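Local coordinates for BT_2262 (uncharacterised lipoprotein) (Bacteroides thetaiotaomicron, PDB 5FQ8) that is of unknown function but is probably a lipid-anchored surface protein, coupling an Ig-like domain to a C-terminal beta-sheet domain within a larger protein assembly, at residues V87-A92 against I123-P128; S93-G98 against G155-N160; F33-Y38 against L67-Y72; P149-V154 against A173-S178; K107-S112 against Q203-I208. All coordinates share one frame; numbering follows the deposited sequence.

Contact 1 of 5, residues V87-A92 against I123-P128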
# COMPACT_ATOMS: atom_id res chain seq x y z
N VAL G 87 53.77 50.03 1.62
CA VAL G 87 54.50 51.14 2.22
C VAL G 87 54.47 52.33 1.28
O VAL G 87 54.77 52.20 0.09
CB VAL G 87 55.95 50.74 2.55
CG1 VAL G 87 56.60 51.81 3.39
CG2 VAL G 87 55.97 49.43 3.28
N ALA G 88 54.15 53.51 1.82
CA ALA G 88 54.05 54.73 1.02
C ALA G 88 55.42 55.38 0.84
O ALA G 88 56.45 54.82 1.22
CB ALA G 88 53.05 55.69 1.65
N ASP G 89 55.44 56.58 0.27
CA ASP G 89 56.68 57.26 -0.06
C ASP G 89 57.00 58.43 0.86
O ASP G 89 58.10 58.98 0.76
CB ASP G 89 56.62 57.78 -1.50
CG ASP G 89 57.95 58.34 -1.98
OD1 ASP G 89 58.79 57.56 -2.46
OD2 ASP G 89 58.14 59.57 -1.88
N ASN G 90 56.06 58.82 1.73
CA ASN G 90 56.20 59.88 2.74
C ASN G 90 55.91 61.26 2.16
O ASN G 90 55.40 62.13 2.87
CB ASN G 90 57.59 59.86 3.39
CG ASN G 90 57.53 59.77 4.89
OD1 ASN G 90 56.48 59.47 5.47
ND2 ASN G 90 58.66 60.01 5.54
N THR G 91 56.22 61.45 0.88
CA THR G 91 56.06 62.75 0.24
C THR G 91 54.59 63.14 0.13
O THR G 91 53.72 62.29 -0.09
CB THR G 91 56.68 62.73 -1.15
OG1 THR G 91 58.09 62.51 -1.03
CG2 THR G 91 56.42 64.04 -1.89
N ALA G 92 54.31 64.43 0.27
CA ALA G 92 52.94 64.92 0.21
C ALA G 92 52.38 64.80 -1.20
O ALA G 92 53.11 64.73 -2.19
CB ALA G 92 52.87 66.38 0.67
N ILE G 123 45.89 51.62 -3.34
CA ILE G 123 46.63 52.67 -4.05
C ILE G 123 47.64 53.29 -3.09
O ILE G 123 47.25 53.89 -2.08
CB ILE G 123 45.69 53.76 -4.61
CG1 ILE G 123 44.51 53.16 -5.37
CG2 ILE G 123 46.46 54.67 -5.54
CD1 ILE G 123 43.59 54.17 -5.95
N PHE G 124 48.92 53.18 -3.41
CA PHE G 124 49.97 53.82 -2.62
C PHE G 124 51.04 54.35 -3.56
O PHE G 124 51.17 53.89 -4.69
CB PHE G 124 50.59 52.85 -1.59
CG PHE G 124 51.56 51.85 -2.20
CD1 PHE G 124 51.11 50.64 -2.68
CD2 PHE G 124 52.91 52.14 -2.27
CE1 PHE G 124 51.99 49.73 -3.23
CE2 PHE G 124 53.80 51.23 -2.81
CZ PHE G 124 53.33 50.02 -3.30
N GLN G 125 51.82 55.30 -3.07
CA GLN G 125 52.85 55.93 -3.89
C GLN G 125 54.22 55.36 -3.54
O GLN G 125 54.61 55.32 -2.37
CB GLN G 125 52.85 57.45 -3.74
CG GLN G 125 52.95 57.97 -2.32
CD GLN G 125 53.56 59.36 -2.24
OE1 GLN G 125 53.78 60.02 -3.26
NE2 GLN G 125 53.86 59.81 -1.03
N MET G 126 54.95 54.93 -4.57
CA MET G 126 56.30 54.41 -4.41
C MET G 126 57.36 55.43 -4.79
O MET G 126 58.55 55.20 -4.53
CB MET G 126 56.47 53.16 -5.28
CG MET G 126 55.19 52.71 -5.95
SD MET G 126 55.44 51.87 -7.52
CE MET G 126 56.55 50.55 -7.02
N GLU G 127 56.96 56.54 -5.42
CA GLU G 127 57.80 57.63 -5.87
C GLU G 127 56.94 58.89 -5.82
O GLU G 127 55.73 58.80 -6.05
CB GLU G 127 58.33 57.40 -7.29
CG GLU G 127 59.47 56.40 -7.40
CD GLU G 127 60.82 57.01 -7.06
OE1 GLU G 127 60.86 58.02 -6.33
OE2 GLU G 127 61.84 56.48 -7.55
N PRO G 128 57.53 60.06 -5.55
CA PRO G 128 56.71 61.23 -5.19
C PRO G 128 55.65 61.54 -6.22
O PRO G 128 54.67 62.24 -5.92
CB PRO G 128 57.74 62.36 -5.10
CG PRO G 128 59.03 61.67 -4.86
CD PRO G 128 58.96 60.42 -5.66
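Ala88 and Gln125 approach to 5.2 Å between their CA atoms, and the chain of 87-92 then runs on beside the end of strand 123-125 and the turn after it, with Thr91 reaching Pro128. No backbone hydrogen bond joins the two segments. The link is made by a side chain: Gln125 NE2 donates to Thr91 O at 2.7 Å, in the plane of that carbonyl and on a lone pair, although the N-H is bent away from the line (134°). Gln125 CG sits between its own N and carbonyl carbon (chi1 54°), and from there the chain extends alongside Asp89, whose CB lies 3.5 Å from NE2 of Gln125. Segment 87-92 ends strand 78-87 of the Ig-like domain and begins the connection to strand 98-102 of the C-terminal sheet, and the glutamine ties it down. Were Gln125 an alanine, Thr91 O would probably lose this donor and a gap would open beside Asp89 CB. Thr91 OG1 donates back to Asp89 OD2 at 3.1 Å, holding the carboxylate near Pro128, where Asp89 OD2 is 3.8 Å from Pro128 CG. Thr91 CG2 covers Pro128 CB at 3.9 Å. Val87 O lies obliquely against the Phe124 ring, which also meets Tyr132.

Contact 2 of 5, residues S93-G98 against G155-N160; sequences SPLKSG and GKFELN
Leu159 reaches across to Ser93, Pro94 and Leu95 with a single methyl, CD2. That atom is 4.0 Å from Pro94 CG, the two side chains passing at a slant, and 4.2 Å from Leu95 CB; Ser93 OG comes up to the same methyl. With its CG anti to the backbone N (chi1 -179°), Leu159 stretches out from the strand toward the loop. Leu95 makes the second touch. Its CD2 meets the Phe157 ring head-on at the edge, in the ring plane, with Leu95 CD2 to Phe157 CE1 at 3.6 Å. No hydrogen bond crosses between the segments; the touches are mostly apolar, the Ser93 hydroxyl being the exception.

Polar bonds within 93-98 set the loop in shape. Lys96 NZ folds back and donates to Ser93 O at 2.7 Å, tilted 34° from the carbonyl plane. Leu95 N points to Ser93 OG at 3.4 Å, a weak bond. Further out, Leu187 of strand 181-188 touches Pro94, Leu95 and Leu159 together, while Phe131 of strand 130-133 packs on Ser93 and Leu95. Phe157 is packed against Ile133 and Ile165 of the two adjoining strands, 130-133 and 165-171. Apolar side chains from four strands thus gather against the loop that enters strand 98-102: a connecting loop packed over the apolar face of an antiparallel sheet, at the margin of the domain's core.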
# COMPACT_ATOMS: atom_id res chain seq x y z
N SER G 93 51.05 64.78 -1.27
CA SER G 93 50.28 64.63 -2.51
C SER G 93 48.80 64.71 -2.17
O SER G 93 48.39 64.26 -1.10
CB SER G 93 50.60 63.30 -3.19
OG SER G 93 49.93 63.19 -4.42
N PRO G 94 47.97 65.30 -3.04
CA PRO G 94 46.51 65.24 -2.79
C PRO G 94 45.96 63.83 -2.85
O PRO G 94 44.85 63.60 -2.35
CB PRO G 94 45.93 66.13 -3.89
CG PRO G 94 46.98 66.20 -4.94
CD PRO G 94 48.30 66.10 -4.22
N LEU G 95 46.70 62.89 -3.43
CA LEU G 95 46.34 61.48 -3.42
C LEU G 95 46.90 60.87 -2.15
O LEU G 95 48.12 60.88 -1.94
CB LEU G 95 46.91 60.78 -4.66
CG LEU G 95 46.17 59.58 -5.22
CD1 LEU G 95 44.70 59.89 -5.34
CD2 LEU G 95 46.74 59.24 -6.58
N LYS G 96 46.02 60.36 -1.29
CA LYS G 96 46.40 59.76 -0.02
C LYS G 96 46.24 58.25 -0.09
O LYS G 96 45.29 57.75 -0.70
CB LYS G 96 45.55 60.32 1.12
CG LYS G 96 46.19 61.46 1.91
CD LYS G 96 46.21 62.77 1.15
CE LYS G 96 46.95 63.84 1.94
NZ LYS G 96 47.13 65.06 1.12
N SER G 97 47.16 57.53 0.55
CA SER G 97 47.11 56.06 0.61
C SER G 97 46.34 55.57 1.84
O SER G 97 46.41 56.19 2.90
CB SER G 97 48.53 55.51 0.61
OG SER G 97 49.34 56.26 -0.26
N GLY G 98 45.61 54.45 1.71
CA GLY G 98 45.60 53.65 0.50
C GLY G 98 44.41 52.77 0.16
O GLY G 98 44.16 52.53 -1.01
N GLY G 155 49.34 47.98 -12.15
CA GLY G 155 50.06 48.95 -12.94
C GLY G 155 50.50 50.12 -12.09
O GLY G 155 50.34 50.13 -10.88
N LYS G 156 51.08 51.11 -12.77
CA LYS G 156 51.53 52.34 -12.13
C LYS G 156 50.94 53.55 -12.85
O LYS G 156 50.56 53.47 -14.03
CB LYS G 156 53.06 52.45 -12.12
CG LYS G 156 53.78 51.16 -11.78
CD LYS G 156 55.23 51.39 -11.37
CE LYS G 156 56.01 50.09 -11.39
NZ LYS G 156 56.99 49.95 -10.27
N PHE G 157 50.85 54.67 -12.14
CA PHE G 157 50.43 55.93 -12.74
C PHE G 157 51.09 57.09 -12.00
O PHE G 157 51.41 56.98 -10.82
CB PHE G 157 48.89 56.06 -12.74
CG PHE G 157 48.24 55.97 -11.39
CD1 PHE G 157 48.29 57.03 -10.50
CD2 PHE G 157 47.55 54.83 -11.01
CE1 PHE G 157 47.67 56.97 -9.28
CE2 PHE G 157 46.94 54.75 -9.78
CZ PHE G 157 47.00 55.82 -8.91
N GLU G 158 51.29 58.20 -12.72
CA GLU G 158 52.07 59.35 -12.24
C GLU G 158 51.19 60.60 -12.18
O GLU G 158 50.85 61.18 -13.22
CB GLU G 158 53.27 59.60 -13.14
CG GLU G 158 54.17 60.74 -12.68
CD GLU G 158 55.14 61.20 -13.74
OE1 GLU G 158 55.70 60.34 -14.46
OE2 GLU G 158 55.34 62.42 -13.87
N LEU G 159 50.85 61.03 -10.96
CA LEU G 159 49.91 62.13 -10.76
C LEU G 159 50.44 63.44 -11.32
O LEU G 159 51.52 63.89 -10.93
CB LEU G 159 49.60 62.27 -9.27
CG LEU G 159 48.62 63.35 -8.85
CD1 LEU G 159 47.23 62.99 -9.30
CD2 LEU G 159 48.66 63.51 -7.35
N ASN G 160 49.68 64.05 -12.22
CA ASN G 160 50.02 65.32 -12.84
C ASN G 160 49.52 66.50 -12.00
O ASN G 160 48.67 66.35 -11.12
CB ASN G 160 49.43 65.41 -14.25
CG ASN G 160 49.91 64.30 -15.16
OD1 ASN G 160 50.99 63.74 -14.97
ND2 ASN G 160 49.11 63.99 -16.17

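Contact 3 of 5, residues F33-Y38 against L67-Y72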
# COMPACT_ATOMS: atom_id res chain seq x y z
N PHE G 33 55.04 48.53 11.88
CA PHE G 33 54.04 47.52 11.56
C PHE G 33 53.77 46.67 12.79
O PHE G 33 54.67 45.97 13.27
CB PHE G 33 54.49 46.63 10.41
CG PHE G 33 53.67 45.39 10.27
CD1 PHE G 33 52.41 45.44 9.70
CD2 PHE G 33 54.14 44.17 10.72
CE1 PHE G 33 51.66 44.30 9.57
CE2 PHE G 33 53.38 43.03 10.59
CZ PHE G 33 52.14 43.09 10.01
N VAL G 34 52.53 46.70 13.26
CA VAL G 34 52.11 45.95 14.43
C VAL G 34 51.31 44.75 13.96
O VAL G 34 50.33 44.90 13.22
CB VAL G 34 51.28 46.81 15.38
CG1 VAL G 34 50.96 46.03 16.64
CG2 VAL G 34 52.02 48.09 15.71
N GLU G 35 51.71 43.57 14.40
CA GLU G 35 51.04 42.33 14.02
C GLU G 35 49.58 42.35 14.45
O GLU G 35 49.29 42.35 15.65
CB GLU G 35 51.78 41.14 14.65
CG GLU G 35 51.10 39.81 14.46
CD GLU G 35 50.83 39.49 13.02
OE1 GLU G 35 51.75 39.61 12.20
OE2 GLU G 35 49.69 39.12 12.70
N PRO G 36 48.64 42.37 13.51
CA PRO G 36 47.22 42.39 13.89
C PRO G 36 46.77 41.20 14.70
O PRO G 36 45.86 41.34 15.53
CB PRO G 36 46.51 42.45 12.53
CG PRO G 36 47.50 43.03 11.61
CD PRO G 36 48.82 42.50 12.06
N GLY G 37 47.35 40.03 14.49
CA GLY G 37 47.07 38.85 15.29
C GLY G 37 46.51 37.70 14.47
O GLY G 37 46.12 37.85 13.32
N TYR G 38 46.47 36.55 15.12
CA TYR G 38 45.97 35.33 14.50
C TYR G 38 45.73 34.30 15.59
O TYR G 38 46.28 34.41 16.69
CB TYR G 38 46.94 34.79 13.45
CG TYR G 38 48.35 34.71 13.96
CD1 TYR G 38 48.80 33.58 14.63
CD2 TYR G 38 49.23 35.76 13.79
CE1 TYR G 38 50.07 33.52 15.10
CE2 TYR G 38 50.50 35.70 14.26
CZ TYR G 38 50.92 34.58 14.92
OH TYR G 38 52.21 34.52 15.39
N LEU G 67 53.58 38.68 3.73
CA LEU G 67 53.84 37.81 4.87
C LEU G 67 52.95 36.59 4.76
O LEU G 67 51.76 36.71 4.49
CB LEU G 67 53.57 38.53 6.18
CG LEU G 67 54.29 39.84 6.45
CD1 LEU G 67 53.37 40.79 7.17
CD2 LEU G 67 55.52 39.59 7.28
N VAL G 68 53.53 35.41 4.94
CA VAL G 68 52.80 34.15 4.85
C VAL G 68 52.73 33.53 6.23
O VAL G 68 53.76 33.28 6.86
CB VAL G 68 53.44 33.20 3.84
CG1 VAL G 68 52.76 31.84 3.90
CG2 VAL G 68 53.30 33.77 2.46
N TYR G 69 51.52 33.30 6.71
CA TYR G 69 51.27 32.69 8.01
C TYR G 69 50.89 31.24 7.82
O TYR G 69 50.06 30.92 6.96
CB TYR G 69 50.14 33.42 8.74
CG TYR G 69 50.39 34.86 9.06
CD1 TYR G 69 50.21 35.84 8.10
CD2 TYR G 69 50.75 35.26 10.33
CE1 TYR G 69 50.41 37.16 8.39
CE2 TYR G 69 50.94 36.58 10.63
CZ TYR G 69 50.77 37.52 9.65
OH TYR G 69 50.97 38.84 9.95
N ALA G 70 51.47 30.36 8.63
CA ALA G 70 51.17 28.94 8.48
C ALA G 70 51.32 28.22 9.81
O ALA G 70 52.17 28.57 10.64
CB ALA G 70 52.06 28.29 7.42
N ALA G 71 50.50 27.21 10.00
CA ALA G 71 50.59 26.33 11.14
C ALA G 71 50.55 24.91 10.63
O ALA G 71 49.90 24.63 9.62
CB ALA G 71 49.46 26.57 12.13
N TYR G 72 51.23 24.01 11.32
CA TYR G 72 51.47 22.69 10.78
C TYR G 72 50.92 21.59 11.68
O TYR G 72 50.89 21.71 12.91
CB TYR G 72 52.95 22.47 10.54
CG TYR G 72 53.52 23.29 9.40
CD1 TYR G 72 53.35 22.89 8.08
CD2 TYR G 72 54.21 24.47 9.64
CE1 TYR G 72 53.86 23.63 7.04
CE2 TYR G 72 54.72 25.21 8.61
CZ TYR G 72 54.54 24.79 7.31
OH TYR G 72 55.04 25.52 6.26
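Tyr38 and Tyr69 are 8.8 Å apart at their CA atoms, too far for backbone pairing, so side chains alone bridge 33-38 and strand 67-72. The loop crosses from strand 24-27 of one sheet to strand 38-42 of the other in what is probably a beta sandwich, as in Ig-like domains, and packs on inward residues of 63-72. The polar centre is Glu35, whose OE1 accepts the hydroxyl of Tyr69 at 2.5 Å (Tyr69 OH to Glu35 OE1). The carboxylate uses its syn lone pair there and stands 73° from the tyrosine ring, approaching it end-on at the phenol edge. A bend at chi2 (56°) turns the acid back over its own loop, where Glu35 OE2 accepts Gly37 N at 3.1 Å on its anti side. OE2 also forms a salt bridge with Arg83, which would be expected to stabilise the charged form of this acid. Shortening Glu35 to an alanine would probably leave the Tyr69 hydroxyl and the Arg83 guanidinium without their acidic partner, and Gly37 N without this acceptor. Beside this cluster the Tyr38 and Tyr69 rings pack obliquely, with planes at 57° and centroids 5.4 Å apart; Tyr38 CD2 is 3.7 Å from Tyr69 CE2. Tyr69 is further held by Phe81, whose ring is stacked on it. At the other end of the loop, Phe33 comes from the direction opposite to Leu67 and puts its ring tip on a methyl, with Phe33 CZ 3.9 Å from Leu67 CD1.

Contact 4 of 5, residues P149-V154 against A173-S178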
# COMPACT_ATOMS: atom_id res chain seq x y z
N PRO G 149 42.89 37.33 -7.85
CA PRO G 149 43.76 38.49 -8.06
C PRO G 149 44.46 38.47 -9.40
O PRO G 149 44.77 39.54 -9.93
CB PRO G 149 44.78 38.38 -6.91
CG PRO G 149 44.23 37.37 -5.97
CD PRO G 149 43.42 36.43 -6.81
N ASP G 150 44.73 37.29 -9.95
CA ASP G 150 45.37 37.22 -11.26
C ASP G 150 44.59 38.03 -12.28
O ASP G 150 45.17 38.65 -13.17
CB ASP G 150 45.49 35.77 -11.72
CG ASP G 150 46.61 35.05 -11.04
OD1 ASP G 150 47.59 35.72 -10.68
OD2 ASP G 150 46.52 33.82 -10.86
N TYR G 151 43.27 38.07 -12.13
CA TYR G 151 42.43 38.86 -13.03
C TYR G 151 42.15 40.24 -12.47
O TYR G 151 41.02 40.74 -12.54
CB TYR G 151 41.15 38.10 -13.32
CG TYR G 151 41.40 36.74 -13.92
CD1 TYR G 151 41.69 35.64 -13.11
CD2 TYR G 151 41.36 36.55 -15.29
CE1 TYR G 151 41.93 34.40 -13.65
CE2 TYR G 151 41.60 35.30 -15.84
CZ TYR G 151 41.88 34.23 -15.01
OH TYR G 151 42.12 32.99 -15.54
N ALA G 152 43.16 40.87 -11.88
CA ALA G 152 43.14 42.27 -11.51
C ALA G 152 44.19 42.99 -12.34
O ALA G 152 45.24 42.42 -12.65
CB ALA G 152 43.43 42.46 -10.03
N MET G 153 43.91 44.24 -12.71
CA MET G 153 44.76 44.96 -13.65
C MET G 153 45.72 45.85 -12.87
O MET G 153 45.44 47.01 -12.59
CB MET G 153 43.92 45.77 -14.62
CG MET G 153 44.73 46.43 -15.71
SD MET G 153 43.68 47.20 -16.93
CE MET G 153 44.40 48.83 -16.93
N VAL G 154 46.90 45.31 -12.55
CA VAL G 154 47.90 46.05 -11.80
C VAL G 154 48.54 47.08 -12.71
O VAL G 154 48.32 47.07 -13.93
CB VAL G 154 48.95 45.11 -11.20
CG1 VAL G 154 48.27 44.06 -10.35
CG2 VAL G 154 49.76 44.45 -12.29
N ALA G 173 47.51 39.46 -15.34
CA ALA G 173 48.07 38.12 -15.45
C ALA G 173 46.97 37.13 -15.76
O ALA G 173 45.86 37.21 -15.22
CB ALA G 173 48.78 37.74 -14.15
N GLY G 174 47.25 36.20 -16.67
CA GLY G 174 46.32 35.16 -17.00
C GLY G 174 45.50 35.41 -18.24
O GLY G 174 44.76 34.51 -18.67
N TRP G 175 45.59 36.59 -18.83
CA TRP G 175 44.92 36.86 -20.09
C TRP G 175 45.82 37.44 -21.15
O TRP G 175 45.43 37.46 -22.32
CB TRP G 175 43.72 37.80 -19.87
CG TRP G 175 42.41 37.08 -19.75
CD1 TRP G 175 42.11 35.84 -20.22
CD2 TRP G 175 41.23 37.56 -19.10
NE1 TRP G 175 40.82 35.51 -19.91
CE2 TRP G 175 40.25 36.55 -19.22
CE3 TRP G 175 40.90 38.74 -18.43
CZ2 TRP G 175 38.97 36.69 -18.70
CZ3 TRP G 175 39.62 38.88 -17.92
CH2 TRP G 175 38.68 37.86 -18.05
N GLY G 176 47.02 37.90 -20.79
CA GLY G 176 47.90 38.56 -21.73
C GLY G 176 48.86 39.45 -20.96
O GLY G 176 49.96 39.01 -20.68
N ASP G 177 48.49 40.69 -20.62
CA ASP G 177 47.34 41.47 -21.11
C ASP G 177 47.45 42.85 -20.50
O ASP G 177 47.81 42.98 -19.33
CB ASP G 177 45.98 40.87 -20.74
CG ASP G 177 44.91 41.25 -21.73
OD1 ASP G 177 45.26 41.70 -22.84
OD2 ASP G 177 43.71 41.09 -21.41
N SER G 178 47.11 43.88 -21.27
CA SER G 178 47.10 45.24 -20.76
C SER G 178 45.92 45.99 -21.36
O SER G 178 45.24 45.49 -22.27
CB SER G 178 48.41 45.96 -21.09
OG SER G 178 49.52 45.08 -21.00
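Tyr151 and Trp175 supply the aromatic part of the contact, a T-shaped pair in which the tyrosine edge meets the indole face. The ring planes stand at 81°, and the centroid of Tyr151 is 5.0 Å from that of the six-membered ring of Trp175. Tyr151 CE2 is poised 3.8 Å above the indole plane of Trp175, over its centre, and its neighbour CD2 reaches the six-membered ring, with Tyr151 CD2 to Trp175 CE3 at 3.9 Å. The tyrosine is swung into this place by a CG anti to its carbonyl carbon (chi1 -57°), beside the backbone N. Trp175 has a second aromatic partner, Tyr141, also edge-to-face, and its NE1 makes a weak hydrogen bond to the backbone of another protein chain.

Close backbone approach makes up the rest. Asp150 and Ala173 come to 5.1 Å between CA atoms, and Ala173 CB lies 3.8 Å from Asp150 O. Gly174 sits beside the tyrosine with a positive phi (98°), and with these backbone angles a CB would be pressed into the carbonyl O of Ala173.

Clear hydrogen bonds hold each loop in shape. Ala152 N donates to Pro149 O at 2.9 Å, closing the turn that presents Tyr151. Met153 N is held by Asp135 OD1, and Ser178 OG by Ser170 O. One segment leads into strand 154-159 and the other follows its antiparallel neighbour 165-171, so this is a pairing of surface loops at one end of a beta-sheet domain, next to a partner protein.

Contact 5 of 5, residues K107-S112 against Q203-I208; sequences KRTAPS and QLSFDI
Arg108 and Leu204 cross obliquely, and the leucine methyl CD2 lies over one face of the guanidinium, 3.7 Å from its plane and offset toward the rim. Next along, Arg108 CG lies obliquely against the Phe206 ring, 3.9 Å from Phe206 CE2. The guanidinium and that ring stand 80° apart, so the arginine meets the ring with its CG methylene and does not stack on it. An extended run from CG to NE carries the charged group past Phe206 to Leu204. Trp140 touches both Arg108 and Phe206, and another protein chain packs on Leu204 through a polar side chain.

These side chains hang from two antiparallel strand segments, 107-110 and 204-206, whose axes pass 4.7 Å apart with their directions at 146°. A clear backbone bond forms at one end, Asp207 N to Lys107 O at 3.0 Å. The Asp207 carboxylate is folded back over its own main chain (chi1 63°), which brings OD1 toward Lys107 N; that bond is modelled too short for its length to be relied on. Thr109 OG1 donates to Arg108 O at 2.6 Å, from above the carbonyl plane, and Thr109 CB lies beside Ser205. Toward the other end Leu204 CA points its hydrogen at Ala110 O across 3.4 Å. With irregular strand pairing, the contact depends largely on side chains: the Asp207 N to Lys107 O bond anchors one end, while Arg108 offers a flat face to the Leu204 methyl and its CG to Phe206, its charge unmatched by any acid of the opposite segment.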
# COMPACT_ATOMS: atom_id res chain seq x y z
N LYS G 107 30.28 51.32 -13.57
CA LYS G 107 29.45 50.56 -14.49
C LYS G 107 30.30 50.09 -15.66
O LYS G 107 31.42 50.55 -15.88
CB LYS G 107 28.28 51.41 -14.99
CG LYS G 107 26.92 50.77 -14.86
CD LYS G 107 25.83 51.83 -14.89
CE LYS G 107 25.98 52.79 -13.72
NZ LYS G 107 26.22 52.06 -12.45
N ARG G 108 29.74 49.16 -16.43
CA ARG G 108 30.29 48.81 -17.73
C ARG G 108 30.09 49.97 -18.70
O ARG G 108 29.62 51.05 -18.33
CB ARG G 108 29.62 47.54 -18.26
CG ARG G 108 30.48 46.30 -18.43
CD ARG G 108 29.54 45.12 -18.68
NE ARG G 108 30.19 43.94 -19.25
CZ ARG G 108 30.26 43.70 -20.55
NH1 ARG G 108 29.72 44.56 -21.40
NH2 ARG G 108 30.86 42.61 -21.00
N THR G 109 30.45 49.74 -19.96
CA THR G 109 30.19 50.73 -20.99
C THR G 109 30.10 50.06 -22.36
O THR G 109 29.35 50.50 -23.23
CB THR G 109 31.27 51.82 -20.98
OG1 THR G 109 31.36 52.40 -19.68
CG2 THR G 109 30.95 52.91 -21.99
N ALA G 110 30.86 48.99 -22.55
CA ALA G 110 30.78 48.23 -23.79
C ALA G 110 31.03 46.76 -23.52
O ALA G 110 31.91 46.41 -22.74
CB ALA G 110 31.78 48.77 -24.80
N PRO G 111 30.23 45.88 -24.15
CA PRO G 111 29.04 46.22 -24.94
C PRO G 111 27.77 46.45 -24.10
O PRO G 111 26.88 47.16 -24.56
CB PRO G 111 28.86 44.99 -25.85
CG PRO G 111 30.21 44.32 -25.86
CD PRO G 111 30.73 44.54 -24.48
N SER G 112 27.70 45.88 -22.90
CA SER G 112 26.56 46.08 -22.01
C SER G 112 26.83 47.28 -21.10
O SER G 112 27.76 48.05 -21.34
CB SER G 112 26.29 44.82 -21.19
OG SER G 112 26.63 43.64 -21.89
N GLN G 203 36.80 45.50 -27.01
CA GLN G 203 35.44 46.00 -27.03
C GLN G 203 34.86 46.10 -25.62
O GLN G 203 33.65 45.90 -25.42
CB GLN G 203 34.54 45.13 -27.91
CG GLN G 203 34.41 43.68 -27.47
CD GLN G 203 35.34 42.75 -28.21
OE1 GLN G 203 36.52 43.03 -28.38
NE2 GLN G 203 34.80 41.62 -28.67
N LEU G 204 35.70 46.41 -24.63
CA LEU G 204 35.27 46.59 -23.25
C LEU G 204 35.75 47.95 -22.74
O LEU G 204 36.74 48.50 -23.23
CB LEU G 204 35.82 45.48 -22.35
CG LEU G 204 34.89 44.31 -22.03
CD1 LEU G 204 35.70 43.11 -21.63
CD2 LEU G 204 33.95 44.67 -20.91
N SER G 205 35.03 48.48 -21.75
CA SER G 205 35.44 49.67 -21.02
C SER G 205 34.50 49.89 -19.85
O SER G 205 33.32 49.53 -19.90
CB SER G 205 35.47 50.92 -21.91
OG SER G 205 34.21 51.56 -21.89
N PHE G 206 35.03 50.51 -18.79
CA PHE G 206 34.30 50.73 -17.56
C PHE G 206 34.42 52.19 -17.17
O PHE G 206 35.21 52.94 -17.75
CB PHE G 206 34.82 49.83 -16.44
CG PHE G 206 34.98 48.40 -16.84
CD1 PHE G 206 36.16 47.96 -17.44
CD2 PHE G 206 33.96 47.49 -16.65
CE1 PHE G 206 36.30 46.65 -17.82
CE2 PHE G 206 34.10 46.18 -17.03
CZ PHE G 206 35.28 45.76 -17.62
N ASP G 207 33.64 52.61 -16.18
CA ASP G 207 33.61 54.01 -15.75
C ASP G 207 33.64 54.10 -14.22
O ASP G 207 32.72 54.59 -13.57
CB ASP G 207 32.38 54.71 -16.33
CG ASP G 207 31.07 54.12 -15.82
OD1 ASP G 207 31.11 53.09 -15.11
OD2 ASP G 207 30.01 54.70 -16.14
N ILE G 208 34.73 53.66 -13.63
CA ILE G 208 34.73 53.47 -12.18
C ILE G 208 35.27 54.70 -11.47
O ILE G 208 35.82 55.62 -12.09
CB ILE G 208 35.52 52.22 -11.79
CG1 ILE G 208 37.01 52.52 -11.71
CG2 ILE G 208 35.30 51.10 -12.81
CD1 ILE G 208 37.81 51.32 -11.34

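How the contacts relate
Contact 3 lies in the Ig-like domain, about 25 Å between centres from contact 1, the nearest of the others. Contact 1 fastens the start of the connection between the two domains, and contact 2 continues along the same loop; they touch, with a probable hydrogen bond from Ile123 N to Gly98 O. Contacts 1, 2 and 5 reach one large antiparallel sheet. These three and contact 3 are partly buried, whereas contact 4 is a surface contact. Chemistry follows place: contact 2 is mainly apolar, contact 3 centres on a tyrosine-glutamate bond, contact 1 sets a side-chain amide on a backbone carbonyl, contact 5 adds a backbone bond to arginine-apolar packing, and contact 4 relies on aromatics. Contacts 4 and 5 each meet another protein chain.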